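Local coordinates for uncharacterized protein, DUF633, LMOf2365_1472 (Listeria monocytogenes str. 4b F2365, PDB 3GNL) that is uncharacterised but probably methylates N1 of adenine 22 in tRNA through a Rossmann-type methyltransferase domain, at residues A[32-41]-A[64-74]; A[101-109]-A[131-139]. All coordinates share one frame; numbering follows the deposited sequence. Where two conformers were deposited one is given.

From the N terminus, the chain leaves strand 23-28 and enters helix 34-41, runs back through strand 45-52 and passes into helix 55-67. Contact 1 closes this first loop, setting the end of helix 55-67 and the turn into edge strand 74-78 against helix 34-41. Strand 93-99 then brings the chain back into the sheet and leads to helix 101-110; after strand 120-125, helix 129-139 lies beside it and contact 2 closes the second loop. The two loops follow one another, neither nesting nor crossing. The centres of the two contacts lie about 28 Å apart and their nearest atoms about 12 Å; each ties together a different pair of helices within one Rossmann-like domain.

Contact 1: residues A[32-41]-A[64-74]; sequences HAYLPCFAVK and QVRSSGLTEQI
C37, V40 and L70 form the apolar middle of this contact, with I74 packed against the same helix face. L70 CD1 lies 3.9 Å from C37 CB, and its other methyl, CD2, meets V40 CG1. C37 SG lies among V65 CG2, I74 CD1 and S68 CB. V40 divides its branches: CG1, anti to the backbone N (chi1 167°), faces the Q73 side chain, while CG2 packs 3.8 Å from I74 CG1. I74 CD1 reaches on to P36 CB, and A33 CB touches V65 CG2 at 3.7 Å.

With CG anti to its N (chi1 171°), Q64 lays its aliphatic part on H32 O, 3.0 Å from Q64 CB. Its amide crosses Y34 at about a right angle, OE1 at the ring edge, 3.6 Å from Y34 CE1. The bent K41 chain brings NZ to S68 O in a weak hydrogen bond of 3.1 Å. A water joins V40 O to Q73 NE2, which also bonds S46 O.

Past the last turn of helix 55-67, G69, with positive phi, closes a Schellman motif. Two consecutive beta-alpha-beta crossovers, 23-28/34-41/45-52 and 45-52/55-67/74-78, thus bring their helices together, as in Rossmann-like methyltransferase domains.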
loop_
_atom_site.group_PDB
_atom_site.type_symbol
_atom_site.label_atom_id
_atom_site.label_comp_id
_atom_site.label_asym_id
_atom_site.label_seq_id
_atom_site.Cartn_x
_atom_site.Cartn_y
_atom_site.Cartn_z
ATOM N N HIS A 32 3.564 16.085 0.141
ATOM C CA HIS A 32 3.553 17.431 -0.458
ATOM C C HIS A 32 2.437 17.716 -1.478
ATOM O O HIS A 32 2.505 18.723 -2.190
ATOM C CB HIS A 32 4.893 17.787 -1.070
ATOM C CG HIS A 32 6.021 17.883 -0.078
ATOM N ND1 HIS A 32 6.533 16.784 0.576
ATOM C CD2 HIS A 32 6.749 18.944 0.337
ATOM C CE1 HIS A 32 7.517 17.170 1.380
ATOM N NE2 HIS A 32 7.678 18.473 1.238
ATOM N N ALA A 33 1.384 16.888 -1.494
ATOM C CA ALA A 33 0.336 16.987 -2.505
ATOM C C ALA A 33 0.923 16.823 -3.913
ATOM O O ALA A 33 0.251 17.254 -4.866
ATOM C CB ALA A 33 -0.409 18.327 -2.370
ATOM N N TYR A 34 2.116 16.243 -4.058
ATOM C CA TYR A 34 2.701 16.074 -5.397
ATOM C C TYR A 34 1.769 15.238 -6.269
ATOM O O TYR A 34 1.497 15.607 -7.449
ATOM C CB TYR A 34 4.055 15.353 -5.363
ATOM C CG TYR A 34 5.203 16.086 -4.739
ATOM C CD1 TYR A 34 5.374 17.448 -4.935
ATOM C CD2 TYR A 34 6.132 15.397 -3.972
ATOM C CE1 TYR A 34 6.470 18.124 -4.367
ATOM C CE2 TYR A 34 7.220 16.068 -3.379
ATOM C CZ TYR A 34 7.351 17.433 -3.591
ATOM O OH TYR A 34 8.410 18.093 -3.025
ATOM N N LEU A 35 1.307 14.114 -5.725
ATOM C CA LEU A 35 0.439 13.224 -6.500
ATOM C C LEU A 35 -0.899 13.869 -6.893
ATOM O O LEU A 35 -1.264 13.823 -8.075
ATOM C CB LEU A 35 0.329 11.854 -5.804
ATOM C CG LEU A 35 -0.621 10.840 -6.438
ATOM C CD1 LEU A 35 -0.157 9.399 -6.137
ATOM C CD2 LEU A 35 -2.055 11.023 -6.069
ATOM N N PRO A 36 -1.611 14.521 -5.962
ATOM C CA PRO A 36 -2.840 15.245 -6.325
ATOM C C PRO A 36 -2.587 16.284 -7.373
ATOM O O PRO A 36 -3.385 16.415 -8.316
ATOM C CB PRO A 36 -3.250 15.896 -5.019
ATOM C CG PRO A 36 -2.726 14.957 -3.950
ATOM C CD PRO A 36 -1.425 14.435 -4.504
ATOM N N CYS A 37 -1.486 17.021 -7.279
ATOM C CA CYS A 37 -1.221 18.056 -8.293
ATOM C C CYS A 37 -0.987 17.403 -9.641
ATOM O O CYS A 37 -1.520 17.880 -10.638
ATOM C CB CYS A 37 -0.045 18.944 -7.907
ATOM S SG CYS A 37 -0.402 20.103 -6.480
ATOM N N PHE A 38 -0.201 16.336 -9.660
ATOM C CA PHE A 38 0.128 15.636 -10.921
ATOM C C PHE A 38 -1.159 15.095 -11.562
ATOM O O PHE A 38 -1.329 15.229 -12.784
ATOM C CB PHE A 38 1.073 14.503 -10.606
ATOM C CG PHE A 38 1.307 13.541 -11.743
ATOM C CD1 PHE A 38 2.314 13.798 -12.660
ATOM C CD2 PHE A 38 0.597 12.357 -11.818
ATOM C CE1 PHE A 38 2.593 12.881 -13.709
ATOM C CE2 PHE A 38 0.880 11.426 -12.843
ATOM C CZ PHE A 38 1.879 11.701 -13.776
ATOM N N ALA A 39 -2.066 14.552 -10.761
ATOM C CA ALA A 39 -3.241 13.887 -11.285
ATOM C C ALA A 39 -4.291 14.900 -11.729
ATOM O O ALA A 39 -5.033 14.676 -12.710
ATOM C CB ALA A 39 -3.790 12.926 -10.315
ATOM N N VAL A 40 -4.380 16.026 -11.033
ATOM C CA VAL A 40 -5.321 17.065 -11.475
ATOM C C VAL A 40 -4.796 17.692 -12.774
ATOM O O VAL A 40 -5.560 17.880 -13.741
ATOM C CB VAL A 40 -5.538 18.107 -10.360
ATOM C CG1 VAL A 40 -6.257 19.386 -10.902
ATOM C CG2 VAL A 40 -6.353 17.482 -9.251
ATOM N N LYS A 41 -3.503 17.965 -12.818
ATOM C CA LYS A 41 -2.882 18.663 -13.938
ATOM C C LYS A 41 -3.026 17.863 -15.211
ATOM O O LYS A 41 -3.361 18.410 -16.275
ATOM C CB LYS A 41 -1.408 18.915 -13.669
ATOM C CG LYS A 41 -1.138 20.247 -13.014
ATOM C CD LYS A 41 -0.969 21.357 -14.052
ATOM C CE LYS A 41 0.227 22.272 -13.718
ATOM N NZ LYS A 41 0.188 22.856 -12.330
ATOM N N GLN A 64 2.463 23.717 -1.981
ATOM C CA GLN A 64 2.603 23.095 -3.294
ATOM C C GLN A 64 1.342 23.325 -4.131
ATOM O O GLN A 64 1.445 23.612 -5.350
ATOM C CB GLN A 64 2.900 21.595 -3.137
ATOM C CG GLN A 64 2.854 20.798 -4.437
ATOM C CD GLN A 64 3.939 21.183 -5.425
ATOM O OE1 GLN A 64 5.093 21.385 -5.069
ATOM N NE2 GLN A 64 3.562 21.265 -6.691
ATOM N N VAL A 65 0.169 23.221 -3.513
ATOM C CA VAL A 65 -1.119 23.371 -4.202
ATOM C C VAL A 65 -1.209 24.826 -4.717
ATOM O O VAL A 65 -1.588 25.042 -5.877
ATOM C CB VAL A 65 -2.340 22.990 -3.307
ATOM C CG1 VAL A 65 -3.672 23.402 -3.923
ATOM C CG2 VAL A 65 -2.316 21.449 -3.056
ATOM N N ARG A 66 -0.829 25.793 -3.875
ATOM C CA ARG A 66 -0.841 27.199 -4.291
ATOM C C ARG A 66 0.138 27.457 -5.430
ATOM O O ARG A 66 -0.222 28.081 -6.446
ATOM C CB ARG A 66 -0.516 28.051 -3.076
ATOM C CG ARG A 66 -1.764 28.375 -2.296
ATOM N N SER A 67 1.345 26.939 -5.300
ATOM C CA SER A 67 2.389 27.043 -6.309
ATOM C C SER A 67 1.984 26.436 -7.662
ATOM O O SER A 67 2.506 26.829 -8.698
ATOM C CB SER A 67 3.660 26.356 -5.814
ATOM O OG SER A 67 4.660 26.344 -6.826
ATOM N N SER A 68 1.088 25.456 -7.632
ATOM C CA SER A 68 0.623 24.777 -8.839
ATOM C C SER A 68 -0.574 25.487 -9.450
ATOM O O SER A 68 -1.007 25.131 -10.545
ATOM C CB SER A 68 0.265 23.321 -8.514
ATOM O OG SER A 68 1.457 22.609 -8.248
ATOM N N GLY A 69 -1.135 26.464 -8.744
ATOM C CA GLY A 69 -2.348 27.136 -9.200
ATOM C C GLY A 69 -3.564 26.236 -9.168
ATOM O O GLY A 69 -4.515 26.402 -9.944
ATOM N N LEU A 70 -3.552 25.284 -8.233
ATOM C CA LEU A 70 -4.601 24.292 -8.159
ATOM C C LEU A 70 -5.515 24.415 -6.951
ATOM O O LEU A 70 -6.246 23.476 -6.609
ATOM C CB LEU A 70 -3.972 22.890 -8.249
ATOM C CG LEU A 70 -3.339 22.606 -9.619
ATOM C CD1 LEU A 70 -2.647 21.245 -9.659
ATOM C CD2 LEU A 70 -4.414 22.790 -10.725
ATOM N N THR A 71 -5.518 25.582 -6.303
ATOM C CA THR A 71 -6.365 25.725 -5.126
ATOM C C THR A 71 -7.859 25.495 -5.385
ATOM O O THR A 71 -8.577 25.120 -4.445
ATOM C CB THR A 71 -6.159 27.080 -4.431
ATOM O OG1 THR A 71 -6.548 28.118 -5.343
ATOM C CG2 THR A 71 -4.696 27.262 -4.019
ATOM N N GLU A 72 -8.335 25.701 -6.625
ATOM C CA GLU A 72 -9.753 25.494 -6.945
ATOM C C GLU A 72 -10.124 24.017 -7.099
ATOM O O GLU A 72 -11.296 23.653 -6.965
ATOM C CB GLU A 72 -10.190 26.303 -8.184
ATOM C CG GLU A 72 -10.346 27.816 -7.922
ATOM C CD GLU A 72 -10.983 28.564 -9.088
ATOM O OE1 GLU A 72 -10.318 29.438 -9.678
ATOM O OE2 GLU A 72 -12.150 28.274 -9.424
ATOM N N GLN A 73 -9.120 23.169 -7.358
ATOM C CA GLN A 73 -9.380 21.730 -7.577
ATOM C C GLN A 73 -8.900 20.806 -6.455
ATOM O O GLN A 73 -9.245 19.627 -6.458
ATOM C CB GLN A 73 -8.790 21.280 -8.917
ATOM C CG GLN A 73 -9.706 21.664 -10.115
ATOM C CD GLN A 73 -9.157 21.204 -11.453
ATOM O OE1 GLN A 73 -8.226 21.812 -11.986
ATOM N NE2 GLN A 73 -9.755 20.139 -12.027
ATOM N N ILE A 74 -8.122 21.347 -5.515
ATOM C CA ILE A 74 -7.515 20.550 -4.445
ATOM C C ILE A 74 -7.666 21.221 -3.104
ATOM O O ILE A 74 -7.231 22.381 -2.910
ATOM C CB ILE A 74 -6.042 20.257 -4.696
ATOM C CG1 ILE A 74 -5.850 19.623 -6.099
ATOM C CG2 ILE A 74 -5.486 19.392 -3.568
ATOM C CD1 ILE A 74 -4.434 19.469 -6.461
HETATM O O HOH W 1 -8.329 17.932 -13.774
#

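Contact 2: residues A[101-109]-A[131-139]; sequences GTLIRTILE and QLREWSEQN
R105 reaches across to the helix of Q131, E134, W135 and Q138 and sits among these four residues as a knob in a hole. Its chain is extended from CG to NE, with CG anti to the backbone N (chi1 -172°), which carries the guanidinium over the neighbouring helix. NH1 is shared between two acceptors: Q131 OE1 at 3.0 Å, approached nearly along the C=O axis, and E134 OE1 at 3.1 Å, a nearly straight salt bridge lying in the guanidinium plane and using the anti side of the carboxylate. NE pairs with E109 OE2 of its own helix at 3.1 Å, meeting that oxygen from above the carboxylate plane. Together these bonds fix the rotation of the guanidinium, whose face rests over the backbone of E134 and W135. One water links E109 OE2 to N139 ND2, and another joins W135 NE1 to L108 O.

Apolar packing lies deeper. L108 CD1 stands over the six-membered ring of W135, 3.9 Å from its centroid and 5° off the normal, a CH-pi contact; on the opposite face N139 ND2 lies toward the rim, held by a hydrogen bond to W135 O. L132 is the reciprocal knob, among G101, I104, R105 and L108, with CD2 3.6 Å from I104 CG2.

The helix segments run at 28° to each other, 9.2 Å apart at closest approach. Beneath them, I104 packs on strand 93-99, L132 and W135 on strand 120-125, and L108 on both; L132 also touches M159 of strand 154-163, and the W135 ring meets W141.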
loop_
_atom_site.group_PDB
_atom_site.type_symbol
_atom_site.label_atom_id
_atom_site.label_comp_id
_atom_site.label_asym_id
_atom_site.label_seq_id
_atom_site.Cartn_x
_atom_site.Cartn_y
_atom_site.Cartn_z
ATOM N N GLY A 101 1.842 -0.993 6.708
ATOM C CA GLY A 101 0.594 -1.762 6.480
ATOM C C GLY A 101 -0.354 -1.770 7.647
ATOM O O GLY A 101 -1.555 -1.714 7.426
ATOM N N THR A 102 0.154 -1.899 8.885
ATOM C CA THR A 102 -0.697 -1.912 10.074
ATOM C C THR A 102 -1.408 -0.556 10.233
ATOM O O THR A 102 -2.608 -0.518 10.506
ATOM C CB THR A 102 0.102 -2.299 11.349
ATOM O OG1 THR A 102 0.807 -3.512 11.082
ATOM C CG2 THR A 102 -0.817 -2.543 12.510
ATOM N N LEU A 103 -0.666 0.535 10.025
ATOM C CA LEU A 103 -1.200 1.904 10.152
ATOM C C LEU A 103 -2.287 2.139 9.111
ATOM O O LEU A 103 -3.328 2.731 9.424
ATOM C CB LEU A 103 -0.125 2.989 9.989
ATOM C CG LEU A 103 -0.622 4.454 10.146
ATOM C CD1 LEU A 103 -1.584 4.699 11.366
ATOM C CD2 LEU A 103 0.535 5.440 10.193
ATOM N N ILE A 104 -2.018 1.702 7.882
ATOM C CA ILE A 104 -2.996 1.813 6.802
ATOM C C ILE A 104 -4.240 1.019 7.117
ATOM O O ILE A 104 -5.350 1.497 6.920
ATOM C CB ILE A 104 -2.433 1.376 5.397
ATOM C CG1 ILE A 104 -1.291 2.301 4.963
ATOM C CG2 ILE A 104 -3.554 1.399 4.340
ATOM C CD1 ILE A 104 -0.610 1.954 3.639
ATOM N N ARG A 105 -4.052 -0.193 7.626
ATOM C CA ARG A 105 -5.173 -1.033 7.993
ATOM C C ARG A 105 -6.015 -0.300 9.036
ATOM O O ARG A 105 -7.257 -0.272 8.916
ATOM C CB ARG A 105 -4.700 -2.395 8.551
ATOM C CG ARG A 105 -5.900 -3.355 8.763
ATOM C CD ARG A 105 -5.421 -4.797 9.000
ATOM N NE ARG A 105 -6.563 -5.700 9.106
ATOM C CZ ARG A 105 -6.492 -7.036 9.124
ATOM N NH1 ARG A 105 -5.318 -7.666 9.086
ATOM N NH2 ARG A 105 -7.619 -7.746 9.202
ATOM N N THR A 106 -5.347 0.253 10.055
ATOM C CA THR A 106 -6.014 0.992 11.167
ATOM C C THR A 106 -6.817 2.165 10.596
ATOM O O THR A 106 -7.987 2.355 10.959
ATOM C CB THR A 106 -4.998 1.439 12.227
ATOM O OG1 THR A 106 -4.401 0.258 12.785
ATOM C CG2 THR A 106 -5.655 2.249 13.368
ATOM N N ILE A 107 -6.211 2.881 9.648
ATOM C CA ILE A 107 -6.870 4.008 8.988
ATOM C C ILE A 107 -8.147 3.543 8.294
ATOM O O ILE A 107 -9.194 4.215 8.388
ATOM C CB ILE A 107 -5.906 4.721 8.008
ATOM C CG1 ILE A 107 -4.905 5.543 8.819
ATOM C CG2 ILE A 107 -6.698 5.618 7.007
ATOM C CD1 ILE A 107 -3.787 6.087 7.994
ATOM N N LEU A 108 -8.072 2.433 7.572
ATOM C CA LEU A 108 -9.232 1.855 6.879
ATOM C C LEU A 108 -10.337 1.355 7.813
ATOM O O LEU A 108 -11.531 1.535 7.510
ATOM C CB LEU A 108 -8.814 0.718 5.932
ATOM C CG LEU A 108 -7.955 1.165 4.745
ATOM C CD1 LEU A 108 -7.395 -0.054 4.022
ATOM C CD2 LEU A 108 -8.759 2.050 3.734
ATOM N N GLU A 109 -9.942 0.737 8.923
ATOM C CA GLU A 109 -10.903 0.234 9.913
ATOM C C GLU A 109 -11.547 1.364 10.718
ATOM O O GLU A 109 -12.778 1.446 10.768
ATOM C CB GLU A 109 -10.257 -0.830 10.807
ATOM C CG GLU A 109 -9.842 -2.068 10.011
ATOM C CD GLU A 109 -9.039 -3.091 10.814
ATOM O OE1 GLU A 109 -8.442 -2.711 11.849
ATOM O OE2 GLU A 109 -8.981 -4.263 10.357
ATOM N N GLN A 131 -0.972 -7.456 5.717
ATOM C CA GLN A 131 -2.023 -6.967 6.612
ATOM C C GLN A 131 -3.172 -6.397 5.785
ATOM O O GLN A 131 -4.339 -6.556 6.145
ATOM C CB GLN A 131 -1.528 -5.857 7.516
ATOM C CG GLN A 131 -0.569 -6.279 8.596
ATOM C CD GLN A 131 -1.303 -6.628 9.852
ATOM O OE1 GLN A 131 -2.534 -6.733 9.854
ATOM N NE2 GLN A 131 -0.555 -6.833 10.941
ATOM N N LEU A 132 -2.840 -5.737 4.694
ATOM C CA LEU A 132 -3.872 -5.142 3.851
ATOM C C LEU A 132 -4.552 -6.183 2.964
ATOM O O LEU A 132 -5.734 -6.054 2.598
ATOM C CB LEU A 132 -3.254 -4.011 3.029
ATOM C CG LEU A 132 -2.776 -2.846 3.886
ATOM C CD1 LEU A 132 -2.070 -1.857 3.014
ATOM C CD2 LEU A 132 -3.935 -2.176 4.664
ATOM N N ARG A 133 -3.849 -7.259 2.607
ATOM C CA ARG A 133 -4.483 -8.333 1.858
ATOM C C ARG A 133 -5.432 -9.098 2.754
ATOM O O ARG A 133 -6.494 -9.513 2.277
ATOM C CB ARG A 133 -3.431 -9.225 1.131
ATOM C CG ARG A 133 -2.503 -8.364 0.288
ATOM C CD ARG A 133 -1.815 -9.191 -0.755
ATOM N NE ARG A 133 -0.769 -8.452 -1.435
ATOM C CZ ARG A 133 0.498 -8.374 -1.037
ATOM N NH1 ARG A 133 0.929 -9.056 0.039
ATOM N NH2 ARG A 133 1.362 -7.634 -1.733
ATOM N N GLU A 134 -5.107 -9.216 4.053
ATOM C CA GLU A 134 -6.034 -9.804 5.019
ATOM C C GLU A 134 -7.241 -8.920 5.162
ATOM O O GLU A 134 -8.362 -9.446 5.151
ATOM C CB GLU A 134 -5.385 -10.046 6.385
ATOM C CG GLU A 134 -6.264 -10.906 7.251
ATOM C CD GLU A 134 -5.515 -11.490 8.398
ATOM O OE1 GLU A 134 -4.813 -10.731 9.115
ATOM O OE2 GLU A 134 -5.626 -12.729 8.556
ATOM N N TRP A 135 -7.023 -7.608 5.284
ATOM C CA TRP A 135 -8.131 -6.670 5.364
ATOM C C TRP A 135 -9.025 -6.841 4.146
ATOM O O TRP A 135 -10.257 -6.807 4.267
ATOM C CB TRP A 135 -7.570 -5.249 5.452
ATOM C CG TRP A 135 -8.684 -4.190 5.519
ATOM C CD1 TRP A 135 -9.271 -3.697 6.631
ATOM C CD2 TRP A 135 -9.290 -3.552 4.401
ATOM N NE1 TRP A 135 -10.242 -2.780 6.274
ATOM C CE2 TRP A 135 -10.299 -2.699 4.911
ATOM C CE3 TRP A 135 -9.121 -3.661 3.017
ATOM C CZ2 TRP A 135 -11.116 -1.903 4.062
ATOM C CZ3 TRP A 135 -9.924 -2.873 2.176
ATOM C CH2 TRP A 135 -10.907 -2.004 2.721
ATOM N N SER A 136 -8.443 -6.989 2.967
ATOM C CA SER A 136 -9.223 -7.134 1.738
ATOM C C SER A 136 -10.152 -8.345 1.820
ATOM O O SER A 136 -11.330 -8.262 1.457
ATOM C CB SER A 136 -8.246 -7.191 0.551
ATOM O OG SER A 136 -8.515 -8.219 -0.374
ATOM N N GLU A 137 -9.648 -9.458 2.335
ATOM C CA GLU A 137 -10.460 -10.636 2.526
ATOM C C GLU A 137 -11.545 -10.401 3.584
ATOM O O GLU A 137 -12.705 -10.760 3.308
ATOM C CB GLU A 137 -9.537 -11.769 2.997
ATOM C CG GLU A 137 -10.257 -13.051 3.340
ATOM C CD GLU A 137 -9.277 -14.182 3.515
ATOM O OE1 GLU A 137 -8.827 -14.366 4.687
ATOM O OE2 GLU A 137 -8.997 -14.919 2.543
ATOM N N GLN A 138 -11.214 -9.839 4.749
ATOM C CA GLN A 138 -12.201 -9.603 5.839
ATOM C C GLN A 138 -13.297 -8.644 5.434
ATOM O O GLN A 138 -14.422 -8.753 5.918
ATOM C CB GLN A 138 -11.575 -9.088 7.124
ATOM C CG GLN A 138 -10.767 -10.107 7.885
ATOM C CD GLN A 138 -10.003 -9.467 9.016
ATOM O OE1 GLN A 138 -10.084 -8.235 9.220
ATOM N NE2 GLN A 138 -9.239 -10.270 9.761
ATOM N N ASN A 139 -12.974 -7.711 4.543
ATOM C CA ASN A 139 -13.978 -6.709 4.174
ATOM C C ASN A 139 -14.520 -6.839 2.749
ATOM O O ASN A 139 -15.236 -5.959 2.272
ATOM C CB ASN A 139 -13.396 -5.331 4.444
ATOM C CG ASN A 139 -13.177 -5.098 5.914
ATOM O OD1 ASN A 139 -14.089 -4.661 6.607
ATOM N ND2 ASN A 139 -11.960 -5.401 6.426
HETATM O O HOH W 2 -12.549 -1.036 7.259
HETATM O O HOH W 3 -10.727 -5.917 8.957
#